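Local coordinates for glycerol dehydratase (Clostridium butyricum, PDB 1R9D), which probably dehydrates glycerol as a lyase of the glycyl radical family, working without coenzyme B12, at residues D326-K331 with N645-S650; Q735-D740 with N777-R782; A746-P751 with L771-Q776; K753-I758 with Q767-D772. All blocks are in the same frame, centred on the assembly; numbering follows the deposited sequence.

Interactions 2, 3 and 4 crowd in the C-terminal part of the chain, their centres 7 to 13 Å apart, while interaction 1 lies 17 to 19 Å from each. Interaction 1 is a surface contact between the turn and short helix at 326-331 and helix 644-650, mostly apolar, with a water bridge whose one leg is weak. Interaction 2 is buried, joining strand 733-738 to helix 773-781 through a water shared by an amide and a guanidinium. Interaction 3, partly buried, ties the same helix to helix 741-749 by an amide-to-amide bond. Interaction 4 has the most contact area and direct backbone bonding; F768 O there receives Q776 NE2 of interaction 3. N645 and V646 of interaction 1 touch D778 of interaction 2.

Interaction 1. Residues D326-K331 with N645-S650; sequences DEISTK and NVYFGS
Y647 throws its ring off the helix with CG anti to the backbone N (chi1 179°), and K331 meets it by turning CG anti to its own carbonyl carbon (chi1 -62°) and running straight to CE before bending at the last torsion. The aliphatic part of the lysine therefore lies obliquely against the ring, with K331 CD 3.4 Å from Y647 CD1. At the far end of the same ring I328 uses its methyl branch, CG2, which comes within 3.7 Å of Y647 OH. A water joins the backbones as well: it donates to K331 O at 2.8 Å and accepts weakly from Y647 N. The turn that presents I328 and K331 is fixed by D326, whose OD2 caps S329 N at 2.9 Å, while S329 OG donates to D326 OD1 at 2.5 Å. T330 OG1 donates to D326 O, which also accepts T330 N. In the fold, the contact sets helix 644-650 against the short helix 329-332, with the ring of H332 also meeting Y647. D326 leans on helix 92-97, whereas V646 packs on helix 773-781 and F648 on strand 449-452.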
loop_
_atom_site.group_PDB
_atom_site.type_symbol
_atom_site.label_atom_id
_atom_site.label_comp_id
_atom_site.label_asym_id
_atom_site.label_seq_id
_atom_site.Cartn_x
_atom_site.Cartn_y
_atom_site.Cartn_z
ATOM N N ASP A 326 28.149 -0.112 3.084
ATOM C CA ASP A 326 28.674 1.047 3.798
ATOM C C ASP A 326 29.808 0.598 4.727
ATOM O O ASP A 326 29.929 -0.593 5.040
ATOM C CB ASP A 326 27.573 1.747 4.601
ATOM C CG ASP A 326 27.016 0.879 5.713
ATOM O OD1 ASP A 326 26.080 0.090 5.451
ATOM O OD2 ASP A 326 27.523 0.989 6.848
ATOM N N GLU A 327 30.627 1.546 5.172
ATOM C CA GLU A 327 31.778 1.220 6.018
ATOM C C GLU A 327 31.501 0.510 7.333
ATOM O O GLU A 327 32.329 -0.281 7.789
ATOM C CB GLU A 327 32.633 2.470 6.275
ATOM C CG GLU A 327 31.883 3.696 6.734
ATOM C CD GLU A 327 32.791 4.918 6.817
ATOM O OE1 GLU A 327 33.606 5.123 5.889
ATOM O OE2 GLU A 327 32.688 5.674 7.803
ATOM N N ILE A 328 30.357 0.777 7.948
ATOM C CA ILE A 328 30.025 0.109 9.202
ATOM C C ILE A 328 29.549 -1.317 8.921
ATOM O O ILE A 328 30.030 -2.278 9.525
ATOM C CB ILE A 328 28.933 0.882 9.976
ATOM C CG1 ILE A 328 29.445 2.279 10.339
ATOM C CG2 ILE A 328 28.547 0.127 11.240
ATOM C CD1 ILE A 328 30.738 2.271 11.146
ATOM N N SER A 329 28.611 -1.459 7.993
ATOM C CA SER A 329 28.091 -2.775 7.641
ATOM C C SER A 329 29.206 -3.680 7.129
ATOM O O SER A 329 29.155 -4.902 7.280
ATOM C CB SER A 329 27.000 -2.638 6.576
ATOM O OG SER A 329 25.945 -1.831 7.056
ATOM N N THR A 330 30.223 -3.077 6.520
ATOM C CA THR A 330 31.332 -3.855 6.001
ATOM C C THR A 330 32.064 -4.563 7.141
ATOM O O THR A 330 32.709 -5.589 6.926
ATOM C CB THR A 330 32.311 -2.962 5.216
ATOM O OG1 THR A 330 31.613 -2.372 4.112
ATOM C CG2 THR A 330 33.475 -3.783 4.687
ATOM N N LYS A 331 31.956 -4.012 8.347
ATOM C CA LYS A 331 32.586 -4.616 9.520
ATOM C C LYS A 331 31.808 -5.871 9.927
ATOM O O LYS A 331 32.373 -6.793 10.519
ATOM C CB LYS A 331 32.604 -3.632 10.691
ATOM C CG LYS A 331 33.398 -2.358 10.442
ATOM C CD LYS A 331 33.196 -1.379 11.593
ATOM C CE LYS A 331 33.869 -0.037 11.335
ATOM N NZ LYS A 331 35.347 -0.141 11.245
ATOM N N ASN A 645 31.451 -10.171 15.604
ATOM C CA ASN A 645 31.897 -10.351 16.986
ATOM C C ASN A 645 33.063 -9.418 17.327
ATOM O O ASN A 645 33.238 -9.026 18.480
ATOM C CB ASN A 645 32.281 -11.813 17.252
ATOM C CG ASN A 645 33.407 -12.300 16.367
ATOM O OD1 ASN A 645 33.274 -12.367 15.144
ATOM N ND2 ASN A 645 34.528 -12.652 16.984
ATOM N N VAL A 646 33.858 -9.060 16.323
ATOM C CA VAL A 646 34.979 -8.152 16.540
ATOM C C VAL A 646 34.424 -6.741 16.729
ATOM O O VAL A 646 34.740 -6.071 17.707
ATOM C CB VAL A 646 35.958 -8.180 15.347
ATOM C CG1 VAL A 646 37.056 -7.135 15.541
ATOM C CG2 VAL A 646 36.575 -9.570 15.222
ATOM N N TYR A 647 33.578 -6.299 15.801
ATOM C CA TYR A 647 32.974 -4.971 15.893
ATOM C C TYR A 647 32.148 -4.800 17.169
ATOM O O TYR A 647 32.261 -3.783 17.856
ATOM C CB TYR A 647 32.083 -4.700 14.678
ATOM C CG TYR A 647 31.405 -3.350 14.725
ATOM C CD1 TYR A 647 32.157 -2.176 14.769
ATOM C CD2 TYR A 647 30.015 -3.242 14.721
ATOM C CE1 TYR A 647 31.542 -0.927 14.808
ATOM C CE2 TYR A 647 29.390 -1.995 14.760
ATOM C CZ TYR A 647 30.162 -0.845 14.801
ATOM O OH TYR A 647 29.558 0.392 14.830
ATOM N N PHE A 648 31.306 -5.785 17.479
ATOM C CA PHE A 648 30.484 -5.716 18.689
ATOM C C PHE A 648 31.395 -5.606 19.909
ATOM O O PHE A 648 31.103 -4.868 20.852
ATOM C CB PHE A 648 29.600 -6.968 18.822
ATOM C CG PHE A 648 28.199 -6.810 18.251
ATOM C CD1 PHE A 648 27.308 -7.890 18.264
ATOM C CD2 PHE A 648 27.764 -5.595 17.727
ATOM C CE1 PHE A 648 26.004 -7.757 17.766
ATOM C CE2 PHE A 648 26.459 -5.451 17.225
ATOM C CZ PHE A 648 25.581 -6.536 17.247
ATOM N N GLY A 649 32.502 -6.341 19.882
ATOM C CA GLY A 649 33.439 -6.307 20.992
ATOM C C GLY A 649 34.020 -4.923 21.232
ATOM O O GLY A 649 34.222 -4.511 22.376
ATOM N N SER A 650 34.289 -4.201 20.151
ATOM C CA SER A 650 34.850 -2.857 20.250
ATOM C C SER A 650 33.871 -1.877 20.894
ATOM O O SER A 650 34.277 -0.830 21.405
ATOM C CB SER A 650 35.239 -2.341 18.860
ATOM O OG SER A 650 34.097 -1.894 18.140
HETATM O O HOH W 1 33.985 -6.747 12.751
#

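Interaction 2. Residues Q735-D740 with N777-R782; sequences QFNVID and NDIIAR
R782, just past the end of helix 773-781, reaches toward N737 of the strand, and its side chain can be followed atom by atom. CB serves as the starting point, sending CG off anti to the carbonyl carbon (chi1 -69°); the meetings begin at CG, which passes D778 O at 3.4 Å. The chain then stays extended through CD to NE, which lies 4.2 Å from I779 CG1. The guanidinium settles with one face over that isoleucine, I779 CG1 standing 3.8 Å above the plane and over its centre. At the tip the two nitrogens part ways. NH2 donates to V761 O, while NH1 approaches N737 ND2 to 3.9 Å, two N-H groups that face a common acceptor instead of each other. That acceptor is a water, 3.0 Å from N737 ND2 and 3.1 Å from R782 NH1. The two side chains cross at about a right angle, their amide and guanidinium planes 36° apart, and I779 CG2 touches N737 ND2 at 4.2 Å. N737 ND2 also donates to R760 O, so the strand residue and the arginine after the helix hold neighbouring carbonyls of the chain that leads to G763, the predicted radical site. Strand 733-738 belongs to a five-stranded sheet; a glycine-bearing loop inserted in a barrel of two five-stranded halves is characteristic of glycyl radical enzymes.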
loop_
_atom_site.group_PDB
_atom_site.type_symbol
_atom_site.label_atom_id
_atom_site.label_comp_id
_atom_site.label_asym_id
_atom_site.label_seq_id
_atom_site.Cartn_x
_atom_site.Cartn_y
_atom_site.Cartn_z
ATOM N N GLN A 735 32.564 -26.644 11.762
ATOM C CA GLN A 735 33.416 -26.443 10.594
ATOM C C GLN A 735 34.834 -26.251 11.114
ATOM O O GLN A 735 35.015 -25.858 12.268
ATOM C CB GLN A 735 32.951 -25.219 9.812
ATOM C CG GLN A 735 32.996 -23.935 10.606
ATOM C CD GLN A 735 32.236 -22.814 9.936
ATOM O OE1 GLN A 735 32.411 -21.641 10.279
ATOM N NE2 GLN A 735 31.373 -23.165 8.987
ATOM N N PHE A 736 35.833 -26.503 10.272
ATOM C CA PHE A 736 37.216 -26.414 10.726
ATOM C C PHE A 736 38.227 -25.672 9.867
ATOM O O PHE A 736 38.217 -25.772 8.641
ATOM C CB PHE A 736 37.791 -27.821 10.931
ATOM C CG PHE A 736 36.869 -28.766 11.641
ATOM C CD1 PHE A 736 35.885 -29.459 10.942
ATOM C CD2 PHE A 736 36.977 -28.958 13.013
ATOM C CE1 PHE A 736 35.018 -30.332 11.603
ATOM C CE2 PHE A 736 36.118 -29.826 13.684
ATOM C CZ PHE A 736 35.136 -30.514 12.978
ATOM N N ASN A 737 39.114 -24.950 10.542
ATOM C CA ASN A 737 40.217 -24.269 9.886
ATOM C C ASN A 737 41.365 -25.243 10.149
ATOM O O ASN A 737 41.470 -25.808 11.242
ATOM C CB ASN A 737 40.537 -22.928 10.552
ATOM C CG ASN A 737 40.102 -21.735 9.716
ATOM O OD1 ASN A 737 40.247 -21.730 8.490
ATOM N ND2 ASN A 737 39.591 -20.707 10.379
ATOM N N VAL A 738 42.196 -25.469 9.143
ATOM C CA VAL A 738 43.342 -26.360 9.282
ATOM C C VAL A 738 44.465 -25.655 8.543
ATOM O O VAL A 738 44.670 -25.878 7.351
ATOM C CB VAL A 738 43.092 -27.732 8.622
ATOM C CG1 VAL A 738 44.298 -28.642 8.834
ATOM C CG2 VAL A 738 41.846 -28.376 9.208
ATOM N N ILE A 739 45.182 -24.794 9.252
ATOM C CA ILE A 739 46.258 -24.042 8.631
ATOM C C ILE A 739 47.414 -23.762 9.581
ATOM O O ILE A 739 47.254 -23.752 10.805
ATOM C CB ILE A 739 45.726 -22.697 8.084
ATOM C CG1 ILE A 739 46.782 -22.035 7.199
ATOM C CG2 ILE A 739 45.338 -21.785 9.244
ATOM C CD1 ILE A 739 46.300 -20.774 6.522
ATOM N N ASP A 740 48.583 -23.538 8.990
ATOM C CA ASP A 740 49.798 -23.239 9.732
ATOM C C ASP A 740 49.749 -21.768 10.135
ATOM O O ASP A 740 49.652 -20.888 9.275
ATOM C CB ASP A 740 51.012 -23.482 8.838
ATOM C CG ASP A 740 52.310 -23.514 9.611
ATOM O OD1 ASP A 740 52.496 -22.659 10.505
ATOM O OD2 ASP A 740 53.146 -24.395 9.309
ATOM N N ASN A 777 43.359 -10.779 12.854
ATOM C CA ASN A 777 43.901 -11.038 14.184
ATOM C C ASN A 777 42.975 -11.878 15.057
ATOM O O ASN A 777 43.441 -12.673 15.865
ATOM C CB ASN A 777 44.224 -9.723 14.900
ATOM C CG ASN A 777 45.398 -8.992 14.269
ATOM O OD1 ASN A 777 46.214 -9.599 13.575
ATOM N ND2 ASN A 777 45.495 -7.691 14.521
ATOM N N ASP A 778 41.667 -11.698 14.907
ATOM C CA ASP A 778 40.724 -12.476 15.701
ATOM C C ASP A 778 40.850 -13.949 15.314
ATOM O O ASP A 778 40.839 -14.828 16.176
ATOM C CB ASP A 778 39.286 -11.994 15.466
ATOM C CG ASP A 778 38.284 -12.666 16.400
ATOM O OD1 ASP A 778 37.260 -13.188 15.906
ATOM O OD2 ASP A 778 38.520 -12.664 17.627
ATOM N N ILE A 779 40.985 -14.217 14.016
ATOM C CA ILE A 779 41.116 -15.591 13.536
ATOM C C ILE A 779 42.433 -16.220 13.989
ATOM O O ILE A 779 42.472 -17.378 14.402
ATOM C CB ILE A 779 41.020 -15.653 11.994
ATOM C CG1 ILE A 779 39.604 -15.258 11.557
ATOM C CG2 ILE A 779 41.374 -17.049 11.497
ATOM C CD1 ILE A 779 39.430 -15.123 10.046
ATOM N N ILE A 780 43.511 -15.452 13.913
ATOM C CA ILE A 780 44.816 -15.954 14.333
ATOM C C ILE A 780 44.823 -16.262 15.837
ATOM O O ILE A 780 45.482 -17.206 16.282
ATOM C CB ILE A 780 45.927 -14.915 14.008
ATOM C CG1 ILE A 780 46.092 -14.802 12.490
ATOM C CG2 ILE A 780 47.243 -15.321 14.654
ATOM C CD1 ILE A 780 46.957 -13.630 12.044
ATOM N N ALA A 781 44.074 -15.476 16.606
ATOM C CA ALA A 781 44.021 -15.640 18.059
ATOM C C ALA A 781 43.160 -16.800 18.554
ATOM O O ALA A 781 43.197 -17.144 19.738
ATOM C CB ALA A 781 43.557 -14.340 18.709
ATOM N N ARG A 782 42.392 -17.407 17.659
ATOM C CA ARG A 782 41.544 -18.525 18.050
ATOM C C ARG A 782 42.369 -19.692 18.573
ATOM O O ARG A 782 43.517 -19.892 18.172
ATOM C CB ARG A 782 40.706 -18.990 16.863
ATOM C CG ARG A 782 39.644 -17.992 16.462
ATOM C CD ARG A 782 38.944 -18.424 15.189
ATOM N NE ARG A 782 37.980 -17.419 14.755
ATOM C CZ ARG A 782 37.290 -17.488 13.621
ATOM N NH1 ARG A 782 37.459 -18.519 12.804
ATOM N NH2 ARG A 782 36.432 -16.524 13.309
HETATM O O HOH W 2 38.483 -21.399 13.067
#

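Interaction 3. Residues A746-P751 with L771-Q776; sequences AAQKNP and LDKSIQ
Q748, in the last turn of its helix, and K773, in the first turn of the other, bring the two backbones nearest, with their CA atoms 8.0 Å apart. Two glutamines bridge that gap. Q748 and Q776 both leave with CG anti to the carbonyl carbon and run extended from helices that face each other, which lets them pass in opposite directions until the amides meet. Q748 NE2 donates to Q776 OE1 at 3.0 Å with a nearly straight N-H (168°). The acceptor lies in the plane of the Q748 amide, whereas the donor stands 38° above the carbonyl plane of Q776; the two amides are turned 58° against each other. Q748 CG also lies 3.5 Å from Q776 OE1, and the aliphatic K773 CG lies 3.9 Å from Q748 NE2. Further bonds fix both amides. Q748 NE2 donates to N777 OD1 as well, and Q776 NE2 donates to F768 O and to a water at 3.0 Å, which makes a weak bond to A747 O. D772 is the N-cap of the helix that carries Q776: its OD1 accepts S774 N at 2.9 Å and S774 OG at 2.6 Å, reached from opposite faces of the carboxylate plane. The contact thus clasps the end of helix 741-749 to the beginning of helix 773-781. Beside it A747 packs on L757 and F768 of the intervening loops, Q748 touches I780 one turn further along, and L771 leans on I779.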
loop_
_atom_site.group_PDB
_atom_site.type_symbol
_atom_site.label_atom_id
_atom_site.label_comp_id
_atom_site.label_asym_id
_atom_site.label_seq_id
_atom_site.Cartn_x
_atom_site.Cartn_y
_atom_site.Cartn_z
ATOM N N ALA A 746 52.635 -14.561 7.884
ATOM C CA ALA A 746 53.418 -14.187 6.711
ATOM C C ALA A 746 52.551 -13.405 5.728
ATOM O O ALA A 746 53.030 -12.488 5.053
ATOM C CB ALA A 746 53.973 -15.431 6.042
ATOM N N ALA A 747 51.273 -13.776 5.660
ATOM C CA ALA A 747 50.318 -13.126 4.770
ATOM C C ALA A 747 50.049 -11.685 5.180
ATOM O O ALA A 747 49.750 -10.838 4.334
ATOM C CB ALA A 747 49.010 -13.913 4.741
ATOM N N GLN A 748 50.143 -11.401 6.475
ATOM C CA GLN A 748 49.918 -10.042 6.955
ATOM C C GLN A 748 51.099 -9.146 6.596
ATOM O O GLN A 748 50.925 -7.960 6.305
ATOM C CB GLN A 748 49.720 -10.023 8.472
ATOM C CG GLN A 748 48.454 -10.706 8.952
ATOM C CD GLN A 748 48.192 -10.444 10.419
ATOM O OE1 GLN A 748 49.001 -10.805 11.279
ATOM N NE2 GLN A 748 47.061 -9.809 10.715
ATOM N N LYS A 749 52.298 -9.720 6.618
ATOM C CA LYS A 749 53.511 -8.969 6.307
ATOM C C LYS A 749 53.728 -8.762 4.808
ATOM O O LYS A 749 54.164 -7.690 4.385
ATOM C CB LYS A 749 54.732 -9.669 6.914
ATOM C CG LYS A 749 54.759 -9.654 8.437
ATOM C CD LYS A 749 56.028 -10.302 8.978
ATOM C CE LYS A 749 56.061 -10.273 10.502
ATOM N NZ LYS A 749 57.300 -10.894 11.056
ATOM N N ASN A 750 53.430 -9.785 4.012
ATOM C CA ASN A 750 53.599 -9.709 2.562
ATOM C C ASN A 750 52.362 -10.235 1.828
ATOM O O ASN A 750 52.401 -11.300 1.213
ATOM C CB ASN A 750 54.837 -10.509 2.140
ATOM C CG ASN A 750 56.132 -9.900 2.658
ATOM O OD1 ASN A 750 56.576 -8.853 2.178
ATOM N ND2 ASN A 750 56.738 -10.547 3.648
ATOM N N PRO A 751 51.251 -9.480 1.876
ATOM C CA PRO A 751 49.975 -9.832 1.235
ATOM C C PRO A 751 50.129 -10.279 -0.214
ATOM O O PRO A 751 49.527 -11.263 -0.650
ATOM C CB PRO A 751 49.168 -8.541 1.345
ATOM C CG PRO A 751 49.683 -7.923 2.593
ATOM C CD PRO A 751 51.174 -8.142 2.487
ATOM N N LEU A 771 40.581 -9.290 4.140
ATOM C CA LEU A 771 40.020 -9.006 5.459
ATOM C C LEU A 771 40.739 -7.898 6.214
ATOM O O LEU A 771 41.958 -7.764 6.122
ATOM C CB LEU A 771 40.065 -10.270 6.319
ATOM C CG LEU A 771 39.267 -11.486 5.864
ATOM C CD1 LEU A 771 39.648 -12.688 6.726
ATOM C CD2 LEU A 771 37.780 -11.188 5.985
ATOM N N ASP A 772 39.981 -7.116 6.974
ATOM C CA ASP A 772 40.555 -6.049 7.784
ATOM C C ASP A 772 41.452 -6.729 8.822
ATOM O O ASP A 772 41.172 -7.852 9.247
ATOM C CB ASP A 772 39.439 -5.261 8.473
ATOM C CG ASP A 772 39.962 -4.107 9.305
ATOM O OD1 ASP A 772 40.234 -4.314 10.511
ATOM O OD2 ASP A 772 40.107 -2.994 8.749
ATOM N N LYS A 773 42.530 -6.063 9.223
ATOM C CA LYS A 773 43.454 -6.653 10.192
ATOM C C LYS A 773 42.784 -7.093 11.495
ATOM O O LYS A 773 43.198 -8.079 12.109
ATOM C CB LYS A 773 44.585 -5.674 10.515
ATOM C CG LYS A 773 45.661 -6.276 11.404
ATOM C CD LYS A 773 46.709 -5.248 11.810
ATOM C CE LYS A 773 47.730 -5.860 12.764
ATOM N NZ LYS A 773 48.759 -4.862 13.185
ATOM N N SER A 774 41.758 -6.365 11.917
ATOM C CA SER A 774 41.057 -6.696 13.155
ATOM C C SER A 774 40.438 -8.090 13.087
ATOM O O SER A 774 40.409 -8.814 14.082
ATOM C CB SER A 774 39.970 -5.658 13.444
ATOM O OG SER A 774 38.985 -5.646 12.421
ATOM N N ILE A 775 39.944 -8.458 11.911
ATOM C CA ILE A 775 39.331 -9.763 11.708
ATOM C C ILE A 775 40.426 -10.806 11.513
ATOM O O ILE A 775 40.305 -11.939 11.979
ATOM C CB ILE A 775 38.385 -9.731 10.489
ATOM C CG1 ILE A 775 37.258 -8.729 10.760
ATOM C CG2 ILE A 775 37.826 -11.125 10.206
ATOM C CD1 ILE A 775 36.412 -8.394 9.540
ATOM N N GLN A 776 41.501 -10.426 10.828
ATOM C CA GLN A 776 42.610 -11.352 10.619
ATOM C C GLN A 776 43.170 -11.763 11.978
ATOM O O GLN A 776 43.424 -12.943 12.225
ATOM C CB GLN A 776 43.735 -10.698 9.817
ATOM C CG GLN A 776 43.387 -10.310 8.395
ATOM C CD GLN A 776 44.600 -9.775 7.657
ATOM O OE1 GLN A 776 45.461 -9.133 8.258
ATOM N NE2 GLN A 776 44.669 -10.028 6.355
HETATM O O HOH W 3 46.951 -9.021 4.735
#

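Interaction 4. Residues K753-I758 with Q767-D772; sequences KYQDLI and QFISLD
L757 and F768 lie side by side and point the same way, L757 CD2 resting 3.8 Å from F768 CB and approaching the ring obliquely. Q755 and I769 instead cross at a slant: I769 holds CG1 in the crowded position between its backbone N and carbonyl carbon (chi1 65°), which carries CD1 to 3.8 Å from Q755 CG. Q767 runs extended alongside the turn, and its NE2 donates to Q755 O at 2.8 Å, in the carbonyl plane and on a lone pair; its OE1 is taken by R81. The backbones join where F768 N donates to L757 O at 3.0 Å, next to the antiparallel, non-hydrogen-bonded pair I758 and Q767. A water sits between the type I turn Y754-L757 and the 3-10 segment, donating to Y754 O and L757 O and accepting from I769 N at 3.0 Å. S770 OG and S770 N both bind Q767 O, shaping the 3-10 turn. The segments close the base of the hairpin 758-767, which holds G763, the predicted radical residue. Bonds to Y754 O, Q755 O and L757 O, with apolar contacts of L757 on F768 and I769 CD1 on Q755, are consistent with a firmly held base.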
loop_
_atom_site.group_PDB
_atom_site.type_symbol
_atom_site.label_atom_id
_atom_site.label_comp_id
_atom_site.label_asym_id
_atom_site.label_seq_id
_atom_site.Cartn_x
_atom_site.Cartn_y
_atom_site.Cartn_z
ATOM N N LYS A 753 52.306 -11.856 -1.689
ATOM C CA LYS A 753 52.782 -13.225 -1.863
ATOM C C LYS A 753 51.752 -14.293 -1.504
ATOM O O LYS A 753 51.977 -15.478 -1.754
ATOM C CB LYS A 753 54.044 -13.453 -1.023
ATOM C CG LYS A 753 55.166 -12.455 -1.276
ATOM C CD LYS A 753 55.650 -12.509 -2.719
ATOM C CE LYS A 753 56.791 -11.527 -2.959
ATOM N NZ LYS A 753 57.244 -11.542 -4.381
ATOM N N TYR A 754 50.626 -13.878 -0.929
ATOM C CA TYR A 754 49.587 -14.827 -0.525
ATOM C C TYR A 754 48.187 -14.489 -1.033
ATOM O O TYR A 754 47.209 -14.575 -0.286
ATOM C CB TYR A 754 49.554 -14.935 1.003
ATOM C CG TYR A 754 50.843 -15.453 1.593
ATOM C CD1 TYR A 754 51.940 -14.610 1.771
ATOM C CD2 TYR A 754 50.989 -16.802 1.911
ATOM C CE1 TYR A 754 53.155 -15.099 2.244
ATOM C CE2 TYR A 754 52.197 -17.302 2.384
ATOM C CZ TYR A 754 53.276 -16.445 2.546
ATOM O OH TYR A 754 54.479 -16.944 2.988
ATOM N N GLN A 755 48.083 -14.121 -2.305
ATOM C CA GLN A 755 46.787 -13.766 -2.880
ATOM C C GLN A 755 45.757 -14.895 -2.901
ATOM O O GLN A 755 44.555 -14.641 -2.809
ATOM C CB GLN A 755 46.975 -13.231 -4.302
ATOM C CG GLN A 755 47.518 -11.817 -4.355
ATOM C CD GLN A 755 47.728 -11.331 -5.772
ATOM O OE1 GLN A 755 46.808 -11.360 -6.599
ATOM N NE2 GLN A 755 48.945 -10.878 -6.065
ATOM N N ASP A 756 46.220 -16.135 -3.011
ATOM C CA ASP A 756 45.310 -17.273 -3.074
ATOM C C ASP A 756 45.025 -17.944 -1.729
ATOM O O ASP A 756 44.366 -18.978 -1.682
ATOM C CB ASP A 756 45.861 -18.314 -4.050
ATOM C CG ASP A 756 47.030 -19.088 -3.475
ATOM O OD1 ASP A 756 47.889 -18.468 -2.812
ATOM O OD2 ASP A 756 47.093 -20.317 -3.690
ATOM N N LEU A 757 45.520 -17.360 -0.642
ATOM C CA LEU A 757 45.306 -17.935 0.687
ATOM C C LEU A 757 43.858 -17.757 1.140
ATOM O O LEU A 757 43.378 -16.634 1.262
ATOM C CB LEU A 757 46.244 -17.279 1.708
ATOM C CG LEU A 757 46.046 -17.709 3.169
ATOM C CD1 LEU A 757 46.363 -19.186 3.321
ATOM C CD2 LEU A 757 46.939 -16.876 4.073
ATOM N N ILE A 758 43.177 -18.873 1.391
ATOM C CA ILE A 758 41.784 -18.852 1.835
ATOM C C ILE A 758 41.701 -19.263 3.300
ATOM O O ILE A 758 42.426 -20.156 3.737
ATOM C CB ILE A 758 40.912 -19.842 1.035
ATOM C CG1 ILE A 758 41.070 -19.596 -0.468
ATOM C CG2 ILE A 758 39.442 -19.685 1.444
ATOM C CD1 ILE A 758 40.648 -18.208 -0.908
ATOM N N GLN A 767 39.202 -14.667 1.248
ATOM C CA GLN A 767 40.573 -14.453 0.823
ATOM C C GLN A 767 41.163 -13.690 2.002
ATOM O O GLN A 767 40.787 -12.543 2.268
ATOM C CB GLN A 767 40.593 -13.596 -0.445
ATOM C CG GLN A 767 41.968 -13.116 -0.874
ATOM C CD GLN A 767 41.899 -12.233 -2.109
ATOM O OE1 GLN A 767 40.990 -11.411 -2.243
ATOM N NE2 GLN A 767 42.867 -12.386 -3.009
ATOM N N PHE A 768 42.070 -14.340 2.722
ATOM C CA PHE A 768 42.678 -13.747 3.902
ATOM C C PHE A 768 43.121 -12.288 3.759
ATOM O O PHE A 768 42.825 -11.464 4.626
ATOM C CB PHE A 768 43.863 -14.605 4.357
ATOM C CG PHE A 768 44.436 -14.193 5.681
ATOM C CD1 PHE A 768 43.730 -14.419 6.860
ATOM C CD2 PHE A 768 45.673 -13.557 5.751
ATOM C CE1 PHE A 768 44.250 -14.020 8.092
ATOM C CE2 PHE A 768 46.199 -13.154 6.976
ATOM C CZ PHE A 768 45.487 -13.386 8.149
ATOM N N ILE A 769 43.818 -11.959 2.671
ATOM C CA ILE A 769 44.302 -10.592 2.490
ATOM C C ILE A 769 43.226 -9.549 2.197
ATOM O O ILE A 769 43.525 -8.355 2.135
ATOM C CB ILE A 769 45.392 -10.507 1.378
ATOM C CG1 ILE A 769 44.798 -10.866 0.016
ATOM C CG2 ILE A 769 46.551 -11.435 1.719
ATOM C CD1 ILE A 769 45.756 -10.631 -1.148
ATOM N N SER A 770 41.978 -9.981 2.021
ATOM C CA SER A 770 40.895 -9.035 1.750
ATOM C C SER A 770 40.235 -8.602 3.056
ATOM O O SER A 770 39.442 -7.661 3.081
ATOM C CB SER A 770 39.838 -9.659 0.827
ATOM O OG SER A 770 39.051 -10.630 1.509
ATOM N N LEU A 771 40.581 -9.290 4.140
ATOM C CA LEU A 771 40.020 -9.006 5.459
ATOM C C LEU A 771 40.739 -7.898 6.214
ATOM O O LEU A 771 41.958 -7.764 6.122
ATOM C CB LEU A 771 40.065 -10.270 6.319
ATOM C CG LEU A 771 39.267 -11.486 5.864
ATOM C CD1 LEU A 771 39.648 -12.688 6.726
ATOM C CD2 LEU A 771 37.780 -11.188 5.985
ATOM N N ASP A 772 39.981 -7.116 6.974
ATOM C CA ASP A 772 40.555 -6.049 7.784
ATOM C C ASP A 772 41.452 -6.729 8.822
ATOM O O ASP A 772 41.172 -7.852 9.247
ATOM C CB ASP A 772 39.439 -5.261 8.473
ATOM C CG ASP A 772 39.962 -4.107 9.305
ATOM O OD1 ASP A 772 40.234 -4.314 10.511
ATOM O OD2 ASP A 772 40.107 -2.994 8.749
HETATM O O HOH W 4 44.710 -14.191 0.808
#